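Local coordinates for NOL1/NOP2/sun family protein (Enterococcus faecium, PDB 3M4X), which probably methylates cytosine at carbon 5 in 16S ribosomal RNA, joining an RsmF-like methyltransferase domain to a PUA-like RNA-binding domain, at residues V97-A102 with I260-S265; L346-H351 with V368-H373. All coordinates share one frame; numbering follows the deposited sequence.

How the interactions relate
Interactions 1 and 2 illustrate how small, partly buried contacts differ with their place in the fold. Their centres lie 34 Å apart, on opposite sides of the centre of the chain. In interaction 1 a helix of the methyltransferase domain meets the loop after an outer strand of its sheet, purely through aliphatic groups. Interaction 2 belongs to the C-terminal part, where a hairpin adjoins a chain that passes from one sheet into the hairpin's own, and its touching groups are mostly aromatic. Each contact includes one buried residue, Ala100 or Thr370, beside partly exposed ones. In both, polar atoms of contact residues are satisfied by third parties, Tyr66 or Met95 in one and Asp376 in the other.

Interaction 1 (V97-A102 with I260-S265); sequences VGTAAA and IPLTQS
Ile260 holds CG1 beside its backbone N (chi1 -61°), which sets CG2 anti to that N and sends this methyl to Ala100, while Thr99 likewise has its methyl CG2 anti to the backbone N and offers it to Leu262. Two aliphatic pairs result, side by side: consecutive residues of the helix receive alternate residues of an extended loop. In the tighter one, Ile260 CG2 lies 3.8 Å from Ala100 CB, and it also reaches the backbone, standing 3.9 Å from Ala100 CA. The longer branch of the isoleucine runs past the same methyl, with Ile260 CD1 4.1 Å from Ala100 CB, so the small alanine side chain is met by both arms of the fork. The surroundings are those of a class I, Rossmann-like methyltransferase. Helix 95-101 leads into strand 108-111 of the central sheet, and the loop holding Ile260 leaves strand 255-258, which pairs with the antiparallel strand 295-302. That strand lies against both partners, Val297 touching Ala100 and Lys299 touching Ile260. Leu262 approaches less directly. Its CB does not aim at the helix, but of its two methyls CD2 reaches Thr99, 4.0 Å from Thr99 CG2, the two side chains crossing at a slant. The other arm of the threonine has a polar role: OG1 can give its one proton to the carbonyl oxygen of Tyr66, the stronger partner, or share it with that of Met95, one turn earlier, which probably helps to fix the rotation that turns CG2 to the leucine, while Gln122 of helix 118-127 also packs on Thr99.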
ATOM      1  N   VAL A  97       6.029  -1.457   9.446  1.00 31.91           N
ATOM      2  CA  VAL A  97       6.646  -0.456   8.596  1.00 35.33           C
ATOM      3  C   VAL A  97       5.692   0.711   8.367  1.00 38.32           C
ATOM      4  O   VAL A  97       6.041   1.866   8.621  1.00 40.71           O
ATOM      5  CB  VAL A  97       7.079  -1.089   7.264  1.00 33.97           C
ATOM      6  CG1 VAL A  97       7.638  -0.047   6.339  1.00 27.19           C
ATOM      7  CG2 VAL A  97       8.097  -2.185   7.531  1.00 31.60           C
ATOM      8  N   GLY A  98       4.475   0.398   7.922  1.00 33.60           N
ATOM      9  CA  GLY A  98       3.445   1.404   7.733  1.00 30.86           C
ATOM     10  C   GLY A  98       3.100   2.121   9.015  1.00 27.89           C
ATOM     11  O   GLY A  98       2.826   3.321   9.028  1.00 32.30           O
ATOM     12  N   THR A  99       3.129   1.396  10.117  1.00 31.59           N
ATOM     13  CA  THR A  99       2.817   2.019  11.394  1.00 33.46           C
ATOM     14  C   THR A  99       3.914   3.007  11.804  1.00 32.04           C
ATOM     15  O   THR A  99       3.621   4.121  12.233  1.00 32.34           O
ATOM     16  CB  THR A  99       2.574   0.964  12.470  1.00 35.43           C
ATOM     17  OG1 THR A  99       1.402   0.219  12.118  1.00 34.48           O
ATOM     18  CG2 THR A  99       2.376   1.612  13.834  1.00 33.83           C
ATOM     19  N   ALA A 100       5.170   2.599  11.650  1.00 32.75           N
ATOM     20  CA  ALA A 100       6.311   3.480  11.927  1.00 35.55           C
ATOM     21  C   ALA A 100       6.231   4.766  11.117  1.00 33.96           C
ATOM     22  O   ALA A 100       6.545   5.846  11.613  1.00 32.67           O
ATOM     23  CB  ALA A 100       7.609   2.771  11.620  1.00 35.20           C
ATOM     24  N   ALA A 101       5.795   4.634   9.871  1.00 36.05           N
ATOM     25  CA  ALA A 101       5.762   5.749   8.936  1.00 32.47           C
ATOM     26  C   ALA A 101       4.828   6.857   9.380  1.00 34.13           C
ATOM     27  O   ALA A 101       5.118   8.030   9.157  1.00 37.20           O
ATOM     28  CB  ALA A 101       5.395   5.264   7.531  1.00 28.94           C
ATOM     29  N   ALA A 102       3.713   6.486  10.007  1.00 32.74           N
ATOM     30  CA  ALA A 102       2.705   7.455  10.457  1.00 33.67           C
ATOM     31  C   ALA A 102       2.549   8.667   9.525  1.00 32.47           C
ATOM     32  O   ALA A 102       2.785   9.814   9.915  1.00 28.49           O
ATOM     33  CB  ALA A 102       2.992   7.909  11.874  1.00 36.20           C
ATOM     34  N   ILE A 260      10.440   5.778  17.301  1.00 41.89           N
ATOM     35  CA  ILE A 260       9.225   5.250  16.710  1.00 36.28           C
ATOM     36  C   ILE A 260       8.297   4.830  17.843  1.00 44.52           C
ATOM     37  O   ILE A 260       8.417   3.724  18.364  1.00 45.20           O
ATOM     38  CB  ILE A 260       9.537   4.034  15.832  1.00 39.12           C
ATOM     39  CG1 ILE A 260      10.474   4.442  14.684  1.00 30.44           C
ATOM     40  CG2 ILE A 260       8.229   3.394  15.319  1.00 38.40           C
ATOM     41  CD1 ILE A 260      11.050   3.281  13.871  1.00 25.47           C
ATOM     42  N   PRO A 261       7.391   5.727  18.255  1.00 49.30           N
ATOM     43  CA  PRO A 261       6.524   5.398  19.392  1.00 47.88           C
ATOM     44  C   PRO A 261       5.680   4.160  19.104  1.00 51.00           C
ATOM     45  O   PRO A 261       5.081   4.044  18.034  1.00 52.03           O
ATOM     46  CB  PRO A 261       5.627   6.635  19.526  1.00 50.83           C
ATOM     47  CG  PRO A 261       6.345   7.731  18.766  1.00 51.75           C
ATOM     48  CD  PRO A 261       7.072   7.040  17.664  1.00 49.34           C
ATOM     49  N   LEU A 262       5.651   3.230  20.050  1.00 55.65           N
ATOM     50  CA  LEU A 262       4.813   2.040  19.930  1.00 58.53           C
ATOM     51  C   LEU A 262       4.270   1.604  21.280  1.00 59.81           C
ATOM     52  O   LEU A 262       4.897   1.831  22.316  1.00 58.81           O
ATOM     53  CB  LEU A 262       5.592   0.887  19.312  1.00 58.74           C
ATOM     54  CG  LEU A 262       5.624   0.842  17.794  1.00 60.59           C
ATOM     55  CD1 LEU A 262       6.335  -0.418  17.363  1.00 62.33           C
ATOM     56  CD2 LEU A 262       4.213   0.871  17.254  1.00 61.56           C
ATOM     57  N   THR A 263       3.096   0.981  21.256  1.00 63.87           N
ATOM     58  CA  THR A 263       2.519   0.390  22.452  1.00 65.45           C
ATOM     59  C   THR A 263       3.135  -0.982  22.649  1.00 61.66           C
ATOM     60  O   THR A 263       3.615  -1.316  23.729  1.00 61.25           O
ATOM     61  CB  THR A 263       0.999   0.234  22.323  1.00 67.38           C
ATOM     62  OG1 THR A 263       0.412   1.510  22.050  1.00 66.52           O
ATOM     63  CG2 THR A 263       0.401  -0.343  23.617  1.00 69.55           C
ATOM     64  N   GLN A 264       3.122  -1.769  21.582  1.00 59.62           N
ATOM     65  CA  GLN A 264       3.733  -3.088  21.592  1.00 62.31           C
ATOM     66  C   GLN A 264       5.254  -2.986  21.760  1.00 57.48           C
ATOM     67  O   GLN A 264       5.936  -2.330  20.969  1.00 53.79           O
ATOM     68  CB  GLN A 264       3.381  -3.826  20.298  1.00 64.00           C
ATOM     69  CG  GLN A 264       3.899  -5.254  20.227  1.00 69.92           C
ATOM     70  CD  GLN A 264       3.238  -6.170  21.237  1.00 73.63           C
ATOM     71  OE1 GLN A 264       2.170  -5.862  21.773  1.00 73.90           O
ATOM     72  NE2 GLN A 264       3.870  -7.310  21.501  1.00 76.90           N
ATOM     73  N   SER A 265       5.789  -3.624  22.795  1.00 54.44           N
ATOM     74  CA  SER A 265       7.237  -3.646  22.976  1.00 50.90           C
ATOM     75  C   SER A 265       7.874  -4.539  21.925  1.00 48.76           C
ATOM     76  O   SER A 265       7.257  -5.495  21.444  1.00 52.01           O
ATOM     77  CB  SER A 265       7.615  -4.117  24.376  1.00 59.75           C
ATOM     78  OG  SER A 265       7.602  -3.034  25.285  1.00 66.66           O
TER

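Interaction 2 (L346-H351 with V368-H373); sequences LVFNDH and VRTGLH
Phe348 and His351 flank a type I' turn that closes a tight two-residue hairpin, their backbones hydrogen-bonded both ways (Phe348 N to His351 O, 3.1 Å; His351 N to Phe348 O, 2.9 Å), and the hairpin adjoins the chain carrying Thr370 and His373, with the alpha carbons of the two histidines 7.2 Å apart. The imidazoles meet through a single corner. His373 CE1 stands 4.0 Å from His351 ND1 and equally close to His351 CB, so it addresses the root of the ring as much as its nitrogen. With ring centroids 5.5 Å apart and planes at 84°, the pair is oblique. His373 keeps CG anti to its backbone N (chi1 178°), which carries the imidazole across to its partner. His351 is steadied independently: ND1 is hydrogen-bonded to Asp376 OD1, a carboxylate that would probably favour a proton on that nitrogen, and the carbonyl oxygen of Asn349, back in the turn, sits 3.8 Å above the centre of the His351 ring. The second point of contact is apolar, the methyl CG2 of Thr370 lying at the edge of the Phe348 ring, near its plane, 4.4 Å from CE1. Trp353, on strand 351-355 between the hairpin's outer strand and strand 372-378, meets the rings of both Phe348 and His373. Before Thr370, a classic beta bulge at Val368 and Arg369 faces Val160, tying strand 367-370 to strand 158-161 of the methyltransferase sheet, while Arg369 makes a salt bridge to Glu151 on helix 140-153.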
ATOM      1  N   LEU A 346      -8.763  15.367 -15.958  1.00 51.81           N
ATOM      2  CA  LEU A 346      -8.019  15.147 -17.189  1.00 52.66           C
ATOM      3  C   LEU A 346      -8.526  13.903 -17.902  1.00 49.39           C
ATOM      4  O   LEU A 346      -9.053  12.985 -17.271  1.00 46.40           O
ATOM      5  CB  LEU A 346      -6.529  14.993 -16.896  1.00 53.32           C
ATOM      6  CG  LEU A 346      -5.888  15.933 -15.871  1.00 60.49           C
ATOM      7  CD1 LEU A 346      -4.389  15.698 -15.828  1.00 65.85           C
ATOM      8  CD2 LEU A 346      -6.177  17.395 -16.164  1.00 67.06           C
ATOM      9  N   VAL A 347      -8.363  13.874 -19.219  1.00 47.19           N
ATOM     10  CA  VAL A 347      -8.737  12.707 -20.003  1.00 50.51           C
ATOM     11  C   VAL A 347      -7.532  12.153 -20.772  1.00 56.41           C
ATOM     12  O   VAL A 347      -6.783  12.906 -21.393  1.00 56.63           O
ATOM     13  CB  VAL A 347      -9.879  13.035 -20.991  1.00 54.71           C
ATOM     14  CG1 VAL A 347     -10.376  11.768 -21.672  1.00 53.41           C
ATOM     15  CG2 VAL A 347     -11.030  13.740 -20.272  1.00 54.15           C
ATOM     16  N   PHE A 348      -7.333  10.840 -20.695  1.00 58.39           N
ATOM     17  CA  PHE A 348      -6.367  10.143 -21.538  1.00 61.29           C
ATOM     18  C   PHE A 348      -7.058   8.883 -22.038  1.00 61.69           C
ATOM     19  O   PHE A 348      -7.573   8.110 -21.232  1.00 57.38           O
ATOM     20  CB  PHE A 348      -5.113   9.738 -20.749  1.00 67.08           C
ATOM     21  CG  PHE A 348      -4.659  10.755 -19.737  1.00 69.41           C
ATOM     22  CD1 PHE A 348      -4.664  10.451 -18.384  1.00 70.57           C
ATOM     23  CD2 PHE A 348      -4.209  12.003 -20.135  1.00 71.97           C
ATOM     24  CE1 PHE A 348      -4.238  11.379 -17.440  1.00 70.52           C
ATOM     25  CE2 PHE A 348      -3.783  12.939 -19.197  1.00 71.98           C
ATOM     26  CZ  PHE A 348      -3.800  12.626 -17.848  1.00 71.68           C
ATOM     27  N   ASN A 349      -7.087   8.671 -23.352  1.00 64.22           N
ATOM     28  CA  ASN A 349      -7.745   7.485 -23.906  1.00 68.32           C
ATOM     29  C   ASN A 349      -9.217   7.374 -23.522  1.00 68.15           C
ATOM     30  O   ASN A 349      -9.740   6.262 -23.376  1.00 71.92           O
ATOM     31  CB  ASN A 349      -7.025   6.208 -23.462  1.00 76.21           C
ATOM     32  CG  ASN A 349      -5.842   5.869 -24.337  1.00 82.87           C
ATOM     33  OD1 ASN A 349      -5.607   6.513 -25.359  1.00 90.91           O
ATOM     34  ND2 ASN A 349      -5.092   4.846 -23.945  1.00 79.63           N
ATOM     35  N   ASP A 350      -9.872   8.520 -23.345  1.00 62.65           N
ATOM     36  CA  ASP A 350     -11.286   8.573 -22.974  1.00 64.97           C
ATOM     37  C   ASP A 350     -11.527   8.187 -21.514  1.00 60.56           C
ATOM     38  O   ASP A 350     -12.671   8.104 -21.058  1.00 61.19           O
ATOM     39  CB  ASP A 350     -12.132   7.693 -23.898  1.00 69.90           C
ATOM     40  CG  ASP A 350     -11.905   8.001 -25.356  1.00 73.27           C
ATOM     41  OD1 ASP A 350     -11.341   7.126 -26.051  1.00 75.86           O
ATOM     42  OD2 ASP A 350     -12.280   9.112 -25.800  1.00 71.83           O
ATOM     43  N   HIS A 351     -10.440   7.941 -20.795  1.00 53.06           N
ATOM     44  CA  HIS A 351     -10.500   7.728 -19.363  1.00 48.05           C
ATOM     45  C   HIS A 351     -10.507   9.087 -18.665  1.00 47.70           C
ATOM     46  O   HIS A 351      -9.587   9.889 -18.849  1.00 52.39           O
ATOM     47  CB  HIS A 351      -9.289   6.917 -18.885  1.00 47.15           C
ATOM     48  CG  HIS A 351      -9.154   5.570 -19.527  1.00 53.06           C
ATOM     49  ND1 HIS A 351     -10.211   4.697 -19.667  1.00 52.00           N
ATOM     50  CD2 HIS A 351      -8.073   4.932 -20.043  1.00 58.15           C
ATOM     51  CE1 HIS A 351      -9.793   3.586 -20.248  1.00 53.99           C
ATOM     52  NE2 HIS A 351      -8.497   3.705 -20.487  1.00 58.12           N
ATOM     53  N   VAL A 368       0.853   4.469 -14.170  1.00 54.06           N
ATOM     54  CA  VAL A 368      -0.132   3.402 -14.306  1.00 47.92           C
ATOM     55  C   VAL A 368      -1.494   3.840 -13.772  1.00 46.26           C
ATOM     56  O   VAL A 368      -2.545   3.353 -14.203  1.00 47.90           O
ATOM     57  CB  VAL A 368       0.334   2.158 -13.531  1.00 45.70           C
ATOM     58  CG1 VAL A 368      -0.592   0.989 -13.781  1.00 40.32           C
ATOM     59  CG2 VAL A 368       1.765   1.809 -13.936  1.00 45.70           C
ATOM     60  N   ARG A 369      -1.471   4.775 -12.833  1.00 38.74           N
ATOM     61  CA  ARG A 369      -2.699   5.244 -12.220  1.00 40.09           C
ATOM     62  C   ARG A 369      -2.547   6.700 -11.819  1.00 38.68           C
ATOM     63  O   ARG A 369      -1.628   7.050 -11.084  1.00 41.87           O
ATOM     64  CB  ARG A 369      -3.041   4.369 -11.011  1.00 41.55           C
ATOM     65  CG  ARG A 369      -4.375   4.682 -10.375  1.00 35.59           C
ATOM     66  CD  ARG A 369      -4.972   3.442  -9.720  1.00 25.61           C
ATOM     67  NE  ARG A 369      -6.377   3.393 -10.051  1.00 44.77           N
ATOM     68  CZ  ARG A 369      -6.949   2.434 -10.759  1.00 42.17           C
ATOM     69  NH1 ARG A 369      -6.242   1.393 -11.171  1.00 31.53           N
ATOM     70  NH2 ARG A 369      -8.242   2.514 -11.015  1.00 45.32           N
ATOM     71  N   THR A 370      -3.451   7.551 -12.302  1.00 37.80           N
ATOM     72  CA  THR A 370      -3.328   8.992 -12.095  1.00 36.08           C
ATOM     73  C   THR A 370      -4.469   9.555 -11.260  1.00 39.44           C
ATOM     74  O   THR A 370      -5.358  10.223 -11.784  1.00 35.56           O
ATOM     75  CB  THR A 370      -3.281   9.735 -13.454  1.00 44.59           C
ATOM     76  OG1 THR A 370      -2.198   9.228 -14.239  1.00 41.83           O
ATOM     77  CG2 THR A 370      -3.079  11.214 -13.248  1.00 50.69           C
ATOM     78  N   GLY A 371      -4.450   9.289  -9.957  1.00 45.44           N
ATOM     79  CA  GLY A 371      -5.507   9.773  -9.084  1.00 41.42           C
ATOM     80  C   GLY A 371      -6.743   8.883  -9.102  1.00 40.07           C
ATOM     81  O   GLY A 371      -6.644   7.655  -9.092  1.00 35.10           O
ATOM     82  N   LEU A 372      -7.918   9.498  -9.124  1.00 38.39           N
ATOM     83  CA  LEU A 372      -9.147   8.724  -9.118  1.00 33.73           C
ATOM     84  C   LEU A 372      -9.695   8.589 -10.525  1.00 34.75           C
ATOM     85  O   LEU A 372     -10.002   9.583 -11.189  1.00 33.62           O
ATOM     86  CB  LEU A 372     -10.198   9.342  -8.186  1.00 32.41           C
ATOM     87  CG  LEU A 372     -11.529   8.567  -8.091  1.00 33.29           C
ATOM     88  CD1 LEU A 372     -11.327   7.180  -7.457  1.00 29.96           C
ATOM     89  CD2 LEU A 372     -12.612   9.367  -7.340  1.00 33.12           C
ATOM     90  N   HIS A 373      -9.808   7.345 -10.973  1.00 33.62           N
ATOM     91  CA  HIS A 373     -10.441   7.036 -12.244  1.00 31.93           C
ATOM     92  C   HIS A 373     -11.963   7.169 -12.102  1.00 37.01           C
ATOM     93  O   HIS A 373     -12.602   6.365 -11.422  1.00 35.90           O
ATOM     94  CB  HIS A 373     -10.066   5.611 -12.654  1.00 32.05           C
ATOM     95  CG  HIS A 373     -10.696   5.164 -13.929  1.00 33.97           C
ATOM     96  ND1 HIS A 373     -10.980   6.031 -14.963  1.00 40.74           N
ATOM     97  CD2 HIS A 373     -11.094   3.939 -14.347  1.00 34.20           C
ATOM     98  CE1 HIS A 373     -11.529   5.361 -15.959  1.00 41.22           C
ATOM     99  NE2 HIS A 373     -11.609   4.088 -15.608  1.00 42.71           N
TER